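Local coordinates for uncharacterized protein AF_1382 (PDB 2QVO), which is of unknown function but folds as a winged helix-turn-helix domain and so probably binds DNA, perhaps as a transcriptional regulator, at residues A[16-21]-A[78-83]; A[20-25]-A[71-76]. One frame throughout, in Å; residues are numbered along the deposited sequence.

Both contacts are made by helix 12-26, and both lie in the buried interior of this small domain, their centres about 6 Å apart. Contact 1 sets the helix across the C-terminal helix 75-90; contact 2 uses the next turn, sharing T20 and I21, against the end of strand 68-73. They merge where L18 touches L73 and where the ring of Y22 reaches A81. In each, the side chains that meet are apolar. Contact 1 is the smaller and relies on one alanine met by leucine and methionine, with I80 at its margin, whereas contact 2 sets branched aliphatic chains against one another beside a tyrosine. R72, between I71 and L73 on the strand, points away from the helix and forms a salt bridge with E63.

Contact 1 of 2, residues A[16-21]-A[78-83]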
loop_
_atom_site.group_PDB
_atom_site.type_symbol
_atom_site.label_atom_id
_atom_site.label_comp_id
_atom_site.label_asym_id
_atom_site.label_seq_id
_atom_site.Cartn_x
_atom_site.Cartn_y
_atom_site.Cartn_z
ATOM N N GLU A 16 1.979 3.562 -5.516
ATOM C CA GLU A 16 2.982 2.497 -5.454
ATOM C C GLU A 16 2.917 1.761 -4.116
ATOM O O GLU A 16 3.073 0.540 -4.080
ATOM C CB GLU A 16 4.401 3.041 -5.647
ATOM C CG GLU A 16 4.787 3.362 -7.086
ATOM C CD GLU A 16 6.095 4.149 -7.173
ATOM O OE1 GLU A 16 6.953 4.013 -6.260
ATOM O OE2 GLU A 16 6.263 4.906 -8.153
ATOM N N ILE A 17 2.700 2.497 -3.031
ATOM C CA ILE A 17 2.568 1.886 -1.702
ATOM C C ILE A 17 1.331 0.979 -1.637
ATOM O O ILE A 17 1.401 -0.194 -1.222
ATOM C CB ILE A 17 2.602 2.961 -0.580
ATOM C CG1 ILE A 17 3.999 3.594 -0.545
ATOM C CG2 ILE A 17 2.275 2.358 0.791
ATOM C CD1 ILE A 17 4.059 4.967 0.100
ATOM N N LEU A 18 0.198 1.515 -2.083
ATOM C CA LEU A 18 -1.037 0.754 -2.083
ATOM C C LEU A 18 -0.952 -0.529 -2.901
ATOM O O LEU A 18 -1.415 -1.580 -2.439
ATOM C CB LEU A 18 -2.184 1.622 -2.630
ATOM C CG LEU A 18 -3.549 0.937 -2.585
ATOM C CD1 LEU A 18 -3.972 0.629 -1.150
ATOM C CD2 LEU A 18 -4.607 1.813 -3.319
ATOM N N MET A 19 -0.392 -0.440 -4.107
ATOM C CA MET A 19 -0.367 -1.574 -5.024
ATOM C C MET A 19 0.668 -2.578 -4.535
ATOM O O MET A 19 0.475 -3.770 -4.698
ATOM C CB MET A 19 -0.104 -1.148 -6.474
ATOM C CG MET A 19 -1.273 -0.279 -7.082
ATOM S SD MET A 19 -2.924 -0.873 -6.705
ATOM C CE MET A 19 -3.011 -2.213 -7.881
ATOM N N THR A 20 1.733 -2.086 -3.898
ATOM C CA THR A 20 2.717 -2.994 -3.260
ATOM C C THR A 20 2.093 -3.867 -2.179
ATOM O O THR A 20 2.340 -5.080 -2.128
ATOM C CB THR A 20 3.938 -2.222 -2.674
ATOM O OG1 THR A 20 4.634 -1.556 -3.737
ATOM C CG2 THR A 20 4.905 -3.188 -1.983
ATOM N N ILE A 21 1.291 -3.263 -1.304
ATOM C CA ILE A 21 0.572 -4.012 -0.271
ATOM C C ILE A 21 -0.361 -5.026 -0.926
ATOM O O ILE A 21 -0.425 -6.179 -0.513
ATOM C CB ILE A 21 -0.240 -3.062 0.653
ATOM C CG1 ILE A 21 0.689 -2.033 1.312
ATOM C CG2 ILE A 21 -1.041 -3.843 1.728
ATOM C CD1 ILE A 21 -0.060 -0.862 1.977
ATOM N N GLN A 78 -8.848 -3.181 -0.223
ATOM C CA GLN A 78 -8.720 -4.192 -1.273
ATOM C C GLN A 78 -9.523 -3.833 -2.521
ATOM O O GLN A 78 -9.020 -3.947 -3.642
ATOM C CB GLN A 78 -9.121 -5.597 -0.776
ATOM C CG GLN A 78 -9.035 -6.639 -1.883
ATOM C CD GLN A 78 -8.601 -8.012 -1.411
ATOM O OE1 GLN A 78 -8.672 -8.335 -0.224
ATOM N NE2 GLN A 78 -8.154 -8.839 -2.352
ATOM N N LYS A 79 -10.772 -3.432 -2.321
ATOM C CA LYS A 79 -11.656 -3.046 -3.430
ATOM C C LYS A 79 -11.030 -1.917 -4.261
ATOM O O LYS A 79 -10.916 -2.012 -5.480
ATOM C CB LYS A 79 -13.002 -2.593 -2.876
ATOM C CG LYS A 79 -13.971 -3.712 -2.480
ATOM C CD LYS A 79 -15.181 -3.078 -1.804
ATOM C CE LYS A 79 -16.385 -3.986 -1.751
ATOM N NZ LYS A 79 -17.549 -3.237 -1.186
ATOM N N ILE A 80 -10.597 -0.866 -3.575
ATOM C CA ILE A 80 -9.907 0.260 -4.223
ATOM C C ILE A 80 -8.686 -0.203 -5.031
ATOM O O ILE A 80 -8.552 0.127 -6.205
ATOM C CB ILE A 80 -9.529 1.344 -3.198
ATOM C CG1 ILE A 80 -10.794 2.032 -2.670
ATOM C CG2 ILE A 80 -8.534 2.375 -3.809
ATOM C CD1 ILE A 80 -10.575 2.890 -1.453
ATOM N N ALA A 81 -7.806 -0.997 -4.417
ATOM C CA ALA A 81 -6.630 -1.493 -5.144
ATOM C C ALA A 81 -6.989 -2.277 -6.395
ATOM O O ALA A 81 -6.348 -2.135 -7.424
ATOM C CB ALA A 81 -5.732 -2.335 -4.223
ATOM N N GLN A 82 -7.999 -3.131 -6.296
ATOM C CA GLN A 82 -8.435 -3.929 -7.429
ATOM C C GLN A 82 -8.912 -3.065 -8.604
ATOM O O GLN A 82 -8.604 -3.358 -9.768
ATOM C CB GLN A 82 -9.520 -4.903 -6.978
ATOM C CG GLN A 82 -8.938 -6.104 -6.248
ATOM C CD GLN A 82 -9.972 -6.953 -5.527
ATOM O OE1 GLN A 82 -11.141 -6.568 -5.381
ATOM N NE2 GLN A 82 -9.539 -8.118 -5.068
ATOM N N GLN A 83 -9.626 -1.991 -8.279
ATOM C CA GLN A 83 -10.136 -1.050 -9.282
ATOM C C GLN A 83 -9.000 -0.240 -9.912
ATOM O O GLN A 83 -8.996 -0.005 -11.117
ATOM C CB GLN A 83 -11.186 -0.122 -8.669
ATOM C CG GLN A 83 -12.474 -0.808 -8.196
ATOM C CD GLN A 83 -13.455 -1.100 -9.324
ATOM O OE1 GLN A 83 -13.749 -0.236 -10.162
ATOM N NE2 GLN A 83 -13.969 -2.325 -9.351
#
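Helices 16-21 and 78-83 cross at -106° with their axes 9.8 Å apart, and the backbones come nearest at M19 and A81; the CB of A81 points toward helix 16-21. M19 starts off alongside the opposite helix, but its chain is bent at chi2 and chi3, which brings the thioether up beside A81. There SD lies 4.0 Å from CB of A81, and the terminal methyl CE packs 3.4 Å from the carbonyl oxygen O of the same residue. L18 meets the same CB methyl alongside the sulfur, its branch point CG being 4.3 Å from A81 CB. In this winged helix-turn-helix fold the crossing joins the first long helix of the domain to the C-terminal helix that follows the wing. With CG of L18 anti to its backbone N (chi1 -176°), the CD2 methyl extends to CG2 of I80 at 4.0 Å, the two side chains meeting at about a right angle; M59, from the loop before strand 60-65, touches both. On helix 16-21 itself, O of E16 takes two donors from opposite faces of its plane, the backbone N of T20 and the OG1 hydroxyl of T20 at 2.6 Å.

Contact 2 of 2, residues A[20-25]-A[71-76]; sequences TIYYES and IRLTDK
L73 drives its side chain into the angle between I21 and Y22, where strand 71-73 runs at 90° to helix 20-25 with the axes 8.6 Å apart. From CA, CB of L73 heads toward the helix and carries the branch to it. CG comes first into touch, 3.8 Å from the CG2 methyl of I21, and from there the two methyls part. CD1 settles on Y22, 3.9 Å from its CA and 4.1 Å from its CB, and also lies at the edge of the ring, near its plane, 4.2 Å from CD1 of Y22. CD2 stays with I21, 4.2 Å from CG2, and also meets L18 of the same helix. An alanine here would lack the whole branch, so I21 CG2 and the edge of the Y22 ring would probably face a gap and the strand would lose much of its hold on the helix.

I21 has a second partner in I71, two residues back on the strand: CD1 of I21 approaches CG2 of I71 to 3.9 Å, the side chains crossing at about a right angle. The ring of Y22, with CG anti to the backbone N (chi1 175°), is carried toward helix 75-90, where it packs on A81, Q82 and K85. That helix begins one residue after the strand, with T74 as its N-cap, OG1 bonding to N of G77. The first long helix laid across the second wing strand, with I36 of helix 33-39 against both I21 and I71, forms part of the hydrophobic core typical of a winged helix-turn-helix domain.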
loop_
_atom_site.group_PDB
_atom_site.type_symbol
_atom_site.label_atom_id
_atom_site.label_comp_id
_atom_site.label_asym_id
_atom_site.label_seq_id
_atom_site.Cartn_x
_atom_site.Cartn_y
_atom_site.Cartn_z
ATOM N N THR A 20 1.733 -2.086 -3.898
ATOM C CA THR A 20 2.717 -2.994 -3.260
ATOM C C THR A 20 2.093 -3.867 -2.179
ATOM O O THR A 20 2.340 -5.080 -2.128
ATOM C CB THR A 20 3.938 -2.222 -2.674
ATOM O OG1 THR A 20 4.634 -1.556 -3.737
ATOM C CG2 THR A 20 4.905 -3.188 -1.983
ATOM N N ILE A 21 1.291 -3.263 -1.304
ATOM C CA ILE A 21 0.572 -4.012 -0.271
ATOM C C ILE A 21 -0.361 -5.026 -0.926
ATOM O O ILE A 21 -0.425 -6.179 -0.513
ATOM C CB ILE A 21 -0.240 -3.062 0.653
ATOM C CG1 ILE A 21 0.689 -2.033 1.312
ATOM C CG2 ILE A 21 -1.041 -3.843 1.728
ATOM C CD1 ILE A 21 -0.060 -0.862 1.977
ATOM N N TYR A 22 -1.091 -4.574 -1.941
ATOM C CA TYR A 22 -2.033 -5.415 -2.668
ATOM C C TYR A 22 -1.356 -6.679 -3.232
ATOM O O TYR A 22 -1.773 -7.810 -2.915
ATOM C CB TYR A 22 -2.700 -4.582 -3.774
ATOM C CG TYR A 22 -3.620 -5.370 -4.682
ATOM C CD1 TYR A 22 -4.893 -5.761 -4.252
ATOM C CD2 TYR A 22 -3.210 -5.729 -5.961
ATOM C CE1 TYR A 22 -5.736 -6.499 -5.093
ATOM C CE2 TYR A 22 -4.046 -6.457 -6.811
ATOM C CZ TYR A 22 -5.296 -6.834 -6.372
ATOM O OH TYR A 22 -6.098 -7.565 -7.223
ATOM N N TYR A 23 -0.316 -6.490 -4.038
ATOM C CA TYR A 23 0.358 -7.615 -4.690
ATOM C C TYR A 23 1.091 -8.511 -3.700
ATOM O O TYR A 23 1.074 -9.726 -3.839
ATOM C CB TYR A 23 1.294 -7.150 -5.796
ATOM C CG TYR A 23 0.527 -6.706 -7.020
ATOM C CD1 TYR A 23 -0.215 -7.629 -7.770
ATOM C CD2 TYR A 23 0.519 -5.376 -7.409
ATOM C CE1 TYR A 23 -0.928 -7.236 -8.886
ATOM C CE2 TYR A 23 -0.205 -4.963 -8.526
ATOM C CZ TYR A 23 -0.920 -5.901 -9.257
ATOM O OH TYR A 23 -1.630 -5.509 -10.368
ATOM N N GLU A 24 1.710 -7.907 -2.693
ATOM C CA GLU A 24 2.407 -8.700 -1.669
ATOM C C GLU A 24 1.419 -9.592 -0.881
ATOM O O GLU A 24 1.677 -10.783 -0.669
ATOM C CB GLU A 24 3.206 -7.777 -0.743
ATOM C CG GLU A 24 3.950 -8.488 0.382
ATOM C CD GLU A 24 5.189 -9.259 -0.069
ATOM O OE1 GLU A 24 6.076 -9.449 0.786
ATOM O OE2 GLU A 24 5.273 -9.698 -1.245
ATOM N N SER A 25 0.282 -9.031 -0.473
ATOM C CA SER A 25 -0.727 -9.803 0.266
ATOM C C SER A 25 -1.366 -10.885 -0.614
ATOM O O SER A 25 -1.547 -12.027 -0.172
ATOM C CB SER A 25 -1.798 -8.887 0.858
ATOM O OG SER A 25 -2.313 -8.034 -0.146
ATOM N N ILE A 71 1.148 -4.622 7.866
ATOM C CA ILE A 71 0.070 -3.829 7.272
ATOM C C ILE A 71 -0.848 -4.758 6.485
ATOM O O ILE A 71 -0.372 -5.565 5.697
ATOM C CB ILE A 71 0.669 -2.747 6.375
ATOM C CG1 ILE A 71 1.552 -1.820 7.223
ATOM C CG2 ILE A 71 -0.437 -1.951 5.680
ATOM C CD1 ILE A 71 2.868 -1.526 6.625
ATOM N N ARG A 72 -2.155 -4.649 6.700
ATOM C CA ARG A 72 -3.117 -5.439 5.924
ATOM C C ARG A 72 -4.201 -4.531 5.353
ATOM O O ARG A 72 -4.625 -3.593 6.024
ATOM C CB ARG A 72 -3.735 -6.553 6.772
ATOM C CG ARG A 72 -4.773 -6.105 7.815
ATOM C CD ARG A 72 -5.431 -7.298 8.487
ATOM N NE ARG A 72 -4.400 -8.280 8.830
ATOM C CZ ARG A 72 -3.694 -8.265 9.958
ATOM N NH1 ARG A 72 -3.930 -7.340 10.888
ATOM N NH2 ARG A 72 -2.761 -9.192 10.158
ATOM N N LEU A 73 -4.628 -4.809 4.123
ATOM C CA LEU A 73 -5.746 -4.073 3.509
ATOM C C LEU A 73 -7.053 -4.448 4.167
ATOM O O LEU A 73 -7.298 -5.626 4.446
ATOM C CB LEU A 73 -5.850 -4.360 2.004
ATOM C CG LEU A 73 -4.794 -3.746 1.078
ATOM C CD1 LEU A 73 -4.958 -4.249 -0.335
ATOM C CD2 LEU A 73 -4.842 -2.228 1.111
ATOM N N THR A 74 -7.891 -3.445 4.417
ATOM C CA THR A 74 -9.267 -3.685 4.822
ATOM C C THR A 74 -10.031 -4.084 3.563
ATOM O O THR A 74 -9.492 -4.001 2.461
ATOM C CB THR A 74 -9.904 -2.435 5.433
ATOM O OG1 THR A 74 -9.858 -1.365 4.474
ATOM C CG2 THR A 74 -9.169 -2.029 6.714
ATOM N N ASP A 75 -11.274 -4.544 3.718
ATOM C CA ASP A 75 -12.095 -4.842 2.540
ATOM C C ASP A 75 -12.167 -3.627 1.609
ATOM O O ASP A 75 -12.061 -3.772 0.397
ATOM C CB ASP A 75 -13.489 -5.349 2.944
ATOM C CG ASP A 75 -13.451 -6.768 3.530
ATOM O OD1 ASP A 75 -12.525 -7.541 3.196
ATOM O OD2 ASP A 75 -14.357 -7.117 4.329
ATOM N N LYS A 76 -12.293 -2.444 2.204
ATOM C CA LYS A 76 -12.324 -1.161 1.492
ATOM C C LYS A 76 -11.028 -0.947 0.712
ATOM O O LYS A 76 -11.060 -0.683 -0.486
ATOM C CB LYS A 76 -12.526 -0.025 2.492
ATOM C CG LYS A 76 -12.648 1.347 1.864
ATOM C CD LYS A 76 -12.713 2.415 2.928
ATOM C CE LYS A 76 -13.057 3.728 2.282
ATOM N NZ LYS A 76 -12.870 4.866 3.203
#